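Local coordinates for hydrogenase maturation factor (Thermoanaerobacter tengcongensis, PDB 3VTH), which probably transfers a carbamoyl group from carbamoyl phosphate to the C-terminal cysteine of HypE, at the cost of ATP, in [NiFe]-hydrogenase maturation, at residues 153-167 / 181-193. Numbering follows the deposited sequence.
Sequences RAKTSMKVFPMCEKC and AQPVACFDCGPSL. With ZN (zinc ion), chain D.
A Cys4 zinc finger of HypF joins these segments: Cys164 and Cys167 from 153-167 and Cys186 and Cys189 from 181-193 each bind the zinc ion through SG at 2.3 Å. Cys164 N also donates a nearly straight bond to Cys189 SG, 3.5 Å away, while Cys164 SG caps helix 165-171 from its N-cap position, accepting from Cys167 N. Beyond the metal, Arg153 supplies most of the polar bridging: its backbone N donates to an in-plane lone pair of Gln182 OE1, and Gln182 NE2 bonds Tyr171 OH. With CG anti to the backbone N (chi1 -165°) and an extended chain, the Arg153 guanidinium reaches Val184 O end-on, NH1 at 2.7 Å and NH2 at 3.0 Å. NH1 also reaches Gln182 O from above its carbonyl plane, and NH2 donates, almost straight, to Phe161 O, 2.7 Å away. Met163 CG and Met158 CB lie over opposite faces of the guanidinium, each offset toward its rim. Pro191 CD sits over the Phe161 ring in a CH-pi contact. A leucine at Arg153 would probably leave these three carbonyls without their shared donor. Thiolate–zinc bonds thus fix one end of this loop pair; one cation gathering three carbonyls ties the other.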
loop_
_atom_site.group_PDB
_atom_site.type_symbol
_atom_site.label_atom_id
_atom_site.label_comp_id
_atom_site.label_asym_id
_atom_site.label_seq_id
_atom_site.Cartn_x
_atom_site.Cartn_y
_atom_site.Cartn_z
ATOM N N ARG A 153 12.589 -13.654 -20.356
ATOM C CA ARG A 153 11.279 -14.057 -20.885
ATOM C C ARG A 153 10.870 -15.471 -20.448
ATOM O O ARG A 153 9.709 -15.705 -20.110
ATOM C CB ARG A 153 11.281 -13.984 -22.422
ATOM C CG ARG A 153 9.871 -14.034 -23.075
ATOM C CD ARG A 153 10.070 -14.192 -24.583
ATOM N NE ARG A 153 8.844 -14.136 -25.376
ATOM C CZ ARG A 153 8.363 -13.031 -25.948
ATOM N NH1 ARG A 153 8.968 -11.851 -25.770
ATOM N NH2 ARG A 153 7.266 -13.097 -26.691
ATOM N N ALA A 154 11.823 -16.407 -20.478
ATOM C CA ALA A 154 11.581 -17.801 -20.125
ATOM C C ALA A 154 11.126 -17.993 -18.673
ATOM O O ALA A 154 10.584 -19.045 -18.330
ATOM C CB ALA A 154 12.844 -18.664 -20.408
ATOM N N LYS A 155 11.364 -16.997 -17.819
ATOM C CA LYS A 155 10.917 -17.077 -16.415
ATOM C C LYS A 155 9.742 -16.133 -16.129
ATOM O O LYS A 155 9.560 -15.657 -14.990
ATOM C CB LYS A 155 12.084 -16.802 -15.452
ATOM C CG LYS A 155 13.208 -17.837 -15.549
ATOM C CD LYS A 155 14.194 -17.702 -14.411
ATOM C CE LYS A 155 15.382 -18.665 -14.606
ATOM N NZ LYS A 155 14.995 -20.077 -14.361
ATOM N N THR A 156 8.958 -15.852 -17.170
ATOM C CA THR A 156 7.745 -15.037 -17.047
ATOM C C THR A 156 6.617 -15.795 -17.752
ATOM O O THR A 156 6.871 -16.785 -18.450
ATOM C CB THR A 156 7.879 -13.661 -17.754
ATOM O OG1 THR A 156 7.947 -13.872 -19.169
ATOM C CG2 THR A 156 9.134 -12.878 -17.292
ATOM N N SER A 157 5.365 -15.351 -17.600
ATOM C CA SER A 157 4.313 -16.062 -18.333
ATOM C C SER A 157 4.318 -15.780 -19.846
ATOM O O SER A 157 3.484 -16.327 -20.580
ATOM C CB SER A 157 2.932 -15.879 -17.697
ATOM O OG SER A 157 2.758 -14.592 -17.204
ATOM N N MET A 158 5.263 -14.952 -20.309
ATOM C CA MET A 158 5.519 -14.819 -21.746
ATOM C C MET A 158 6.265 -16.033 -22.315
ATOM O O MET A 158 6.494 -16.112 -23.518
ATOM C CB MET A 158 6.277 -13.517 -22.076
ATOM C CG MET A 158 5.428 -12.236 -21.949
ATOM S SD MET A 158 3.809 -12.285 -22.764
ATOM C CE MET A 158 4.314 -12.127 -24.473
ATOM N N LYS A 159 6.632 -16.975 -21.447
ATOM C CA LYS A 159 7.357 -18.177 -21.857
ATOM C C LYS A 159 6.551 -19.084 -22.785
ATOM O O LYS A 159 7.122 -19.947 -23.439
ATOM C CB LYS A 159 7.825 -18.989 -20.641
ATOM C CG LYS A 159 6.700 -19.740 -19.914
ATOM C CD LYS A 159 7.200 -20.370 -18.616
ATOM C CE LYS A 159 6.064 -21.076 -17.879
ATOM N NZ LYS A 159 6.585 -21.792 -16.678
ATOM N N VAL A 160 5.229 -18.913 -22.821
ATOM C CA VAL A 160 4.397 -19.697 -23.745
ATOM C C VAL A 160 3.954 -18.874 -24.958
ATOM O O VAL A 160 3.081 -19.294 -25.721
ATOM C CB VAL A 160 3.192 -20.376 -23.047
ATOM C CG1 VAL A 160 3.678 -21.407 -22.037
ATOM C CG2 VAL A 160 2.253 -19.333 -22.390
ATOM N N PHE A 161 4.564 -17.703 -25.124
ATOM C CA PHE A 161 4.345 -16.862 -26.295
ATOM C C PHE A 161 5.655 -16.632 -27.057
ATOM O O PHE A 161 6.235 -15.553 -26.964
ATOM C CB PHE A 161 3.761 -15.516 -25.867
ATOM C CG PHE A 161 2.365 -15.602 -25.321
ATOM C CD1 PHE A 161 1.267 -15.730 -26.188
ATOM C CD2 PHE A 161 2.137 -15.555 -23.944
ATOM C CE1 PHE A 161 -0.031 -15.821 -25.688
ATOM C CE2 PHE A 161 0.833 -15.634 -23.437
ATOM C CZ PHE A 161 -0.249 -15.762 -24.312
ATOM N N PRO A 162 6.135 -17.638 -27.812
ATOM C CA PRO A 162 7.383 -17.419 -28.564
ATOM C C PRO A 162 7.250 -16.285 -29.586
ATOM O O PRO A 162 6.206 -16.156 -30.232
ATOM C CB PRO A 162 7.622 -18.763 -29.267
ATOM C CG PRO A 162 6.303 -19.403 -29.323
ATOM C CD PRO A 162 5.573 -18.975 -28.069
ATOM N N MET A 163 8.296 -15.475 -29.715
ATOM C CA MET A 163 8.276 -14.304 -30.596
ATOM C C MET A 163 8.121 -14.733 -32.046
ATOM O O MET A 163 8.741 -15.710 -32.483
ATOM C CB MET A 163 9.589 -13.516 -30.504
ATOM C CG MET A 163 9.895 -12.854 -29.186
ATOM S SD MET A 163 11.546 -12.072 -29.269
ATOM C CE MET A 163 12.647 -13.494 -29.383
ATOM N N CYS A 164 7.307 -13.983 -32.785
ATOM C CA CYS A 164 7.223 -14.121 -34.234
ATOM C C CYS A 164 8.507 -13.577 -34.872
ATOM O O CYS A 164 9.328 -12.932 -34.200
ATOM C CB CYS A 164 6.011 -13.365 -34.778
ATOM S SG CYS A 164 6.176 -11.554 -34.699
ATOM N N GLU A 165 8.666 -13.836 -36.165
ATOM C CA GLU A 165 9.833 -13.393 -36.932
ATOM C C GLU A 165 10.055 -11.876 -36.850
ATOM O O GLU A 165 11.190 -11.421 -36.738
ATOM C CB GLU A 165 9.693 -13.846 -38.393
ATOM C CG GLU A 165 10.908 -13.571 -39.271
ATOM C CD GLU A 165 10.721 -14.017 -40.730
ATOM O OE1 GLU A 165 9.568 -14.128 -41.211
ATOM O OE2 GLU A 165 11.742 -14.248 -41.407
ATOM N N LYS A 166 8.976 -11.099 -36.895
ATOM C CA LYS A 166 9.108 -9.641 -36.832
ATOM C C LYS A 166 9.556 -9.146 -35.452
ATOM O O LYS A 166 10.407 -8.254 -35.345
ATOM C CB LYS A 166 7.804 -8.948 -37.220
ATOM C CG LYS A 166 7.485 -9.010 -38.696
ATOM C CD LYS A 166 6.519 -7.886 -39.056
ATOM C CE LYS A 166 5.073 -8.337 -39.017
ATOM N NZ LYS A 166 4.698 -8.921 -40.350
ATOM N N CYS A 167 8.991 -9.728 -34.402
ATOM C CA CYS A 167 9.362 -9.333 -33.044
ATOM C C CYS A 167 10.796 -9.740 -32.738
ATOM O O CYS A 167 11.520 -9.003 -32.075
ATOM C CB CYS A 167 8.400 -9.925 -32.019
ATOM S SG CYS A 167 6.817 -9.069 -32.001
ATOM N N ALA A 181 14.310 -6.535 -25.604
ATOM C CA ALA A 181 13.174 -6.319 -24.723
ATOM C C ALA A 181 12.548 -7.666 -24.400
ATOM O O ALA A 181 11.908 -8.274 -25.255
ATOM C CB ALA A 181 12.140 -5.374 -25.369
ATOM N N GLN A 182 12.732 -8.129 -23.164
ATOM C CA GLN A 182 12.264 -9.464 -22.773
ATOM C C GLN A 182 10.773 -9.733 -23.032
ATOM O O GLN A 182 10.432 -10.838 -23.422
ATOM C CB GLN A 182 12.638 -9.797 -21.317
ATOM C CG GLN A 182 14.156 -9.957 -21.090
ATOM C CD GLN A 182 14.776 -10.975 -22.035
ATOM O OE1 GLN A 182 14.353 -12.141 -22.099
ATOM N NE2 GLN A 182 15.775 -10.536 -22.784
ATOM N N PRO A 183 9.888 -8.736 -22.823
ATOM C CA PRO A 183 8.474 -9.016 -23.073
ATOM C C PRO A 183 7.951 -8.726 -24.499
ATOM O O PRO A 183 6.743 -8.781 -24.716
ATOM C CB PRO A 183 7.766 -8.104 -22.084
ATOM C CG PRO A 183 8.675 -6.926 -21.929
ATOM C CD PRO A 183 10.087 -7.420 -22.184
ATOM N N VAL A 184 8.828 -8.432 -25.453
ATOM C CA VAL A 184 8.385 -8.036 -26.805
ATOM C C VAL A 184 7.393 -9.034 -27.454
ATOM O O VAL A 184 7.638 -10.249 -27.510
ATOM C CB VAL A 184 9.590 -7.761 -27.762
ATOM C CG1 VAL A 184 10.413 -9.025 -28.001
ATOM C CG2 VAL A 184 9.112 -7.175 -29.096
ATOM N N ALA A 185 6.275 -8.502 -27.932
ATOM C CA ALA A 185 5.250 -9.304 -28.598
ATOM C C ALA A 185 4.388 -8.381 -29.434
ATOM O O ALA A 185 4.544 -7.153 -29.361
ATOM C CB ALA A 185 4.389 -10.046 -27.558
ATOM N N CYS A 186 3.463 -8.969 -30.199
ATOM C CA CYS A 186 2.609 -8.210 -31.111
ATOM C C CYS A 186 1.285 -8.941 -31.315
ATOM O O CYS A 186 1.033 -9.955 -30.663
ATOM C CB CYS A 186 3.321 -8.013 -32.455
ATOM S SG CYS A 186 3.440 -9.521 -33.490
ATOM N N PHE A 187 0.444 -8.435 -32.216
ATOM C CA PHE A 187 -0.832 -9.102 -32.545
ATOM C C PHE A 187 -0.645 -10.579 -32.904
ATOM O O PHE A 187 -1.457 -11.429 -32.528
ATOM C CB PHE A 187 -1.553 -8.390 -33.706
ATOM C CG PHE A 187 -2.418 -7.233 -33.272
ATOM C CD1 PHE A 187 -3.562 -7.450 -32.507
ATOM C CD2 PHE A 187 -2.087 -5.927 -33.624
ATOM C CE1 PHE A 187 -4.369 -6.384 -32.104
ATOM C CE2 PHE A 187 -2.893 -4.851 -33.216
ATOM C CZ PHE A 187 -4.032 -5.083 -32.469
ATOM N N ASP A 188 0.430 -10.868 -33.639
ATOM C CA ASP A 188 0.663 -12.199 -34.211
ATOM C C ASP A 188 1.209 -13.223 -33.206
ATOM O O ASP A 188 0.974 -14.422 -33.345
ATOM C CB ASP A 188 1.644 -12.088 -35.386
ATOM C CG ASP A 188 1.110 -11.211 -36.529
ATOM O OD1 ASP A 188 1.926 -10.555 -37.207
ATOM O OD2 ASP A 188 -0.123 -11.159 -36.730
ATOM N N CYS A 189 1.967 -12.763 -32.215
ATOM C CA CYS A 189 2.657 -13.704 -31.333
ATOM C C CYS A 189 2.308 -13.490 -29.861
ATOM O O CYS A 189 2.735 -14.261 -28.993
ATOM C CB CYS A 189 4.180 -13.633 -31.551
ATOM S SG CYS A 189 4.973 -12.087 -30.965
ATOM N N GLY A 190 1.534 -12.446 -29.589
ATOM C CA GLY A 190 1.279 -12.037 -28.215
ATOM C C GLY A 190 -0.022 -12.587 -27.649
ATOM O O GLY A 190 -0.751 -13.293 -28.337
ATOM N N PRO A 191 -0.305 -12.273 -26.377
ATOM C CA PRO A 191 -1.600 -12.608 -25.787
ATOM C C PRO A 191 -2.742 -11.936 -26.551
ATOM O O PRO A 191 -2.518 -10.974 -27.281
ATOM C CB PRO A 191 -1.515 -12.055 -24.355
ATOM C CG PRO A 191 -0.237 -11.290 -24.279
ATOM C CD PRO A 191 0.593 -11.555 -25.454
ATOM N N SER A 192 -3.954 -12.452 -26.375
ATOM C CA SER A 192 -5.148 -11.841 -26.942
ATOM C C SER A 192 -6.298 -11.747 -25.923
ATOM O O SER A 192 -6.368 -12.510 -24.945
ATOM C CB SER A 192 -5.583 -12.605 -28.193
ATOM O OG SER A 192 -5.551 -13.997 -27.963
ATOM N N LEU A 193 -7.176 -10.782 -26.157
ATOM C CA LEU A 193 -8.411 -10.639 -25.401
ATOM C C LEU A 193 -9.424 -11.712 -25.775
ATOM O O LEU A 193 -9.432 -12.235 -26.901
ATOM C CB LEU A 193 -9.034 -9.262 -25.653
ATOM C CG LEU A 193 -8.166 -8.050 -25.285
ATOM C CD1 LEU A 193 -8.780 -6.766 -25.867
ATOM C CD2 LEU A 193 -7.936 -7.953 -23.771
HETATM ZN ZN ZN D . 5.307 -10.650 -32.742
HETATM O O HOH W 1 3.542 -16.583 -29.522
#